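Local coordinates for probable porin (Pseudomonas aeruginosa, PDB 4FT6), which probably forms an outer-membrane beta-barrel channel of the OprD porin family for the uptake of small solutes, at residues Asp128-Pro133 with Glu382-Leu387. Numbering follows the deposited sequence.
Sequences DGRLLP and ENRLIL. With C8E ((hydroxyethyloxy)tri(ethyloxy)octane), chain C.
Gly129 meets Arg384 through its carbonyl. Gly129 O lies 3.3 Å from Arg384 NH2, but the angle is too poor for a hydrogen bond. The oxygen comes at the Arg384 guanidinium obliquely. A bond from the next residue already grips it: Arg130 NH1 donates to Gly129 O at 2.8 Å, with an N-H...O angle of 161°. The oxygen lies in the guanidinium plane of Arg130, while the donor sits above the carbonyl plane.

Arg130 starts out away from the strand and then returns. Its CG is anti to the carbonyl carbon, and a bend at chi2 (-64°) carries the guanidinium round, back to the carbonyl O of the preceding residue, Gly129. There Arg130 NH1 lies over one face of the Arg384 guanidinium, 3.6 Å from Arg384 NH1. The two side chains cross at about a right angle, with their guanidinium planes 63° apart. The approach brings like charges together. Glu382, on the same side of the strand as Arg384, lies nearby and probably offsets part of that charge. Its OE2 forms a salt bridge with Arg26. Arg130 NE is held by Ser81 O, and Arg368 adds another positive charge beside Arg384. These basic side chains are consistent with the arginine-lined channels of OprD relatives.

The contact is small, burying 96 Å² in all. It joins a loop folded into the barrel to the inward side of the barrel wall. Leu385 faces the other way, and its CB is 3.6 Å from O12 of the bound detergent. Loop 128-133 follows strand 124-125 and precedes strand 135-137. Strand 380-392 runs antiparallel between strands 14-28 and 364-374. Phe24 of strand 14-28 touches Arg130, Glu382 and Arg384.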
loop_
_atom_site.group_PDB
_atom_site.type_symbol
_atom_site.label_atom_id
_atom_site.label_comp_id
_atom_site.label_asym_id
_atom_site.label_seq_id
_atom_site.Cartn_x
_atom_site.Cartn_y
_atom_site.Cartn_z
ATOM N N ASP A 128 -3.000 -2.599 -1.627
ATOM C CA ASP A 128 -3.177 -3.617 -2.666
ATOM C C ASP A 128 -2.588 -4.977 -2.242
ATOM O O ASP A 128 -2.012 -5.709 -3.056
ATOM C CB ASP A 128 -2.597 -3.166 -4.017
ATOM C CG ASP A 128 -2.959 -4.124 -5.153
ATOM O OD1 ASP A 128 -4.013 -4.799 -5.040
ATOM O OD2 ASP A 128 -2.185 -4.229 -6.132
ATOM N N GLY A 129 -2.755 -5.323 -0.968
ATOM C CA GLY A 129 -2.147 -6.535 -0.438
ATOM C C GLY A 129 -2.991 -7.800 -0.454
ATOM O O GLY A 129 -2.643 -8.760 0.226
ATOM N N ARG A 130 -4.094 -7.817 -1.209
ATOM C CA ARG A 130 -4.892 -9.034 -1.362
ATOM C C ARG A 130 -5.389 -9.221 -2.799
ATOM O O ARG A 130 -4.620 -9.127 -3.756
ATOM C CB ARG A 130 -6.089 -9.030 -0.404
ATOM C CG ARG A 130 -5.770 -9.083 1.078
ATOM C CD ARG A 130 -5.086 -10.387 1.467
ATOM N NE ARG A 130 -4.915 -10.494 2.917
ATOM C CZ ARG A 130 -3.861 -10.028 3.577
ATOM N NH1 ARG A 130 -2.888 -9.440 2.907
ATOM N NH2 ARG A 130 -3.777 -10.156 4.896
ATOM N N LEU A 131 -6.685 -9.484 -2.940
ATOM C CA LEU A 131 -7.255 -9.803 -4.240
ATOM C C LEU A 131 -7.528 -8.560 -5.098
ATOM O O LEU A 131 -7.206 -8.519 -6.287
ATOM C CB LEU A 131 -8.547 -10.615 -4.056
ATOM C CG LEU A 131 -9.087 -11.352 -5.294
ATOM C CD1 LEU A 131 -8.197 -12.532 -5.658
ATOM C CD2 LEU A 131 -10.517 -11.800 -5.100
ATOM N N LEU A 132 -8.128 -7.549 -4.483
ATOM C CA LEU A 132 -8.616 -6.381 -5.195
ATOM C C LEU A 132 -8.221 -5.127 -4.408
ATOM O O LEU A 132 -8.180 -5.162 -3.170
ATOM C CB LEU A 132 -10.133 -6.489 -5.321
ATOM C CG LEU A 132 -10.679 -7.593 -6.229
ATOM C CD1 LEU A 132 -12.194 -7.770 -6.044
ATOM C CD2 LEU A 132 -10.374 -7.243 -7.675
ATOM N N PRO A 133 -7.926 -4.018 -5.113
ATOM C CA PRO A 133 -7.421 -2.789 -4.478
ATOM C C PRO A 133 -8.447 -2.086 -3.597
ATOM O O PRO A 133 -9.641 -2.024 -3.933
ATOM C CB PRO A 133 -7.131 -1.872 -5.674
ATOM C CG PRO A 133 -8.112 -2.341 -6.736
ATOM C CD PRO A 133 -8.123 -3.845 -6.565
ATOM N N GLU A 382 3.218 -17.398 6.934
ATOM C CA GLU A 382 2.283 -17.024 5.884
ATOM C C GLU A 382 2.832 -17.372 4.527
ATOM O O GLU A 382 4.009 -17.161 4.251
ATOM C CB GLU A 382 1.974 -15.530 5.947
ATOM C CG GLU A 382 0.728 -15.120 5.204
ATOM C CD GLU A 382 0.573 -13.615 5.160
ATOM O OE1 GLU A 382 0.986 -13.015 4.151
ATOM O OE2 GLU A 382 0.061 -13.023 6.136
ATOM N N ASN A 383 1.972 -17.925 3.684
ATOM C CA ASN A 383 2.321 -18.196 2.307
ATOM C C ASN A 383 1.261 -17.647 1.378
ATOM O O ASN A 383 0.056 -17.769 1.641
ATOM C CB ASN A 383 2.433 -19.687 2.069
ATOM C CG ASN A 383 3.775 -20.230 2.451
ATOM O OD1 ASN A 383 4.723 -20.195 1.659
ATOM N ND2 ASN A 383 3.875 -20.740 3.670
ATOM N N ARG A 384 1.710 -17.043 0.285
ATOM C CA ARG A 384 0.797 -16.655 -0.766
ATOM C C ARG A 384 1.363 -17.101 -2.100
ATOM O O ARG A 384 2.567 -16.989 -2.344
ATOM C CB ARG A 384 0.528 -15.146 -0.743
ATOM C CG ARG A 384 1.253 -14.402 0.376
ATOM C CD ARG A 384 0.338 -13.507 1.223
ATOM N NE ARG A 384 0.360 -12.104 0.811
ATOM C CZ ARG A 384 0.313 -11.056 1.635
ATOM N NH1 ARG A 384 0.254 -11.230 2.945
ATOM N NH2 ARG A 384 0.337 -9.821 1.141
ATOM N N LEU A 385 0.494 -17.657 -2.936
ATOM C CA LEU A 385 0.823 -17.921 -4.329
ATOM C C LEU A 385 0.049 -16.881 -5.127
ATOM O O LEU A 385 -1.147 -16.680 -4.894
ATOM C CB LEU A 385 0.372 -19.320 -4.746
ATOM C CG LEU A 385 1.445 -20.340 -5.098
ATOM C CD1 LEU A 385 2.723 -19.634 -5.558
ATOM C CD2 LEU A 385 1.712 -21.266 -3.921
ATOM N N ILE A 386 0.724 -16.196 -6.044
ATOM C CA ILE A 386 0.065 -15.157 -6.823
ATOM C C ILE A 386 0.332 -15.324 -8.314
ATOM O O ILE A 386 1.480 -15.243 -8.768
ATOM C CB ILE A 386 0.507 -13.746 -6.383
ATOM C CG1 ILE A 386 0.687 -13.682 -4.866
ATOM C CG2 ILE A 386 -0.498 -12.695 -6.849
ATOM C CD1 ILE A 386 1.383 -12.458 -4.412
ATOM N N LEU A 387 -0.745 -15.558 -9.061
ATOM C CA LEU A 387 -0.707 -15.692 -10.515
ATOM C C LEU A 387 -1.252 -14.381 -11.086
ATOM O O LEU A 387 -2.275 -13.866 -10.616
ATOM C CB LEU A 387 -1.600 -16.860 -10.964
ATOM C CG LEU A 387 -1.110 -17.947 -11.924
ATOM C CD1 LEU A 387 -1.882 -17.902 -13.225
ATOM C CD2 LEU A 387 0.374 -17.822 -12.196
HETATM C C3 C8E C . -7.708 -26.631 -1.709
HETATM C C4 C8E C . -7.481 -26.247 -3.166
HETATM C C5 C8E C . -6.745 -24.915 -3.265
HETATM C C6 C8E C . -5.506 -25.032 -4.147
HETATM C C7 C8E C . -5.055 -23.685 -4.704
HETATM C C8 C8E C . -3.690 -23.803 -5.375
HETATM O O9 C8E C . -3.627 -22.998 -6.536
HETATM C C10 C8E C . -2.983 -21.758 -6.321
HETATM C C11 C8E C . -2.550 -21.154 -7.656
HETATM O O12 C8E C . -1.936 -19.897 -7.467
HETATM C C13 C8E C . -0.714 -19.799 -8.164
#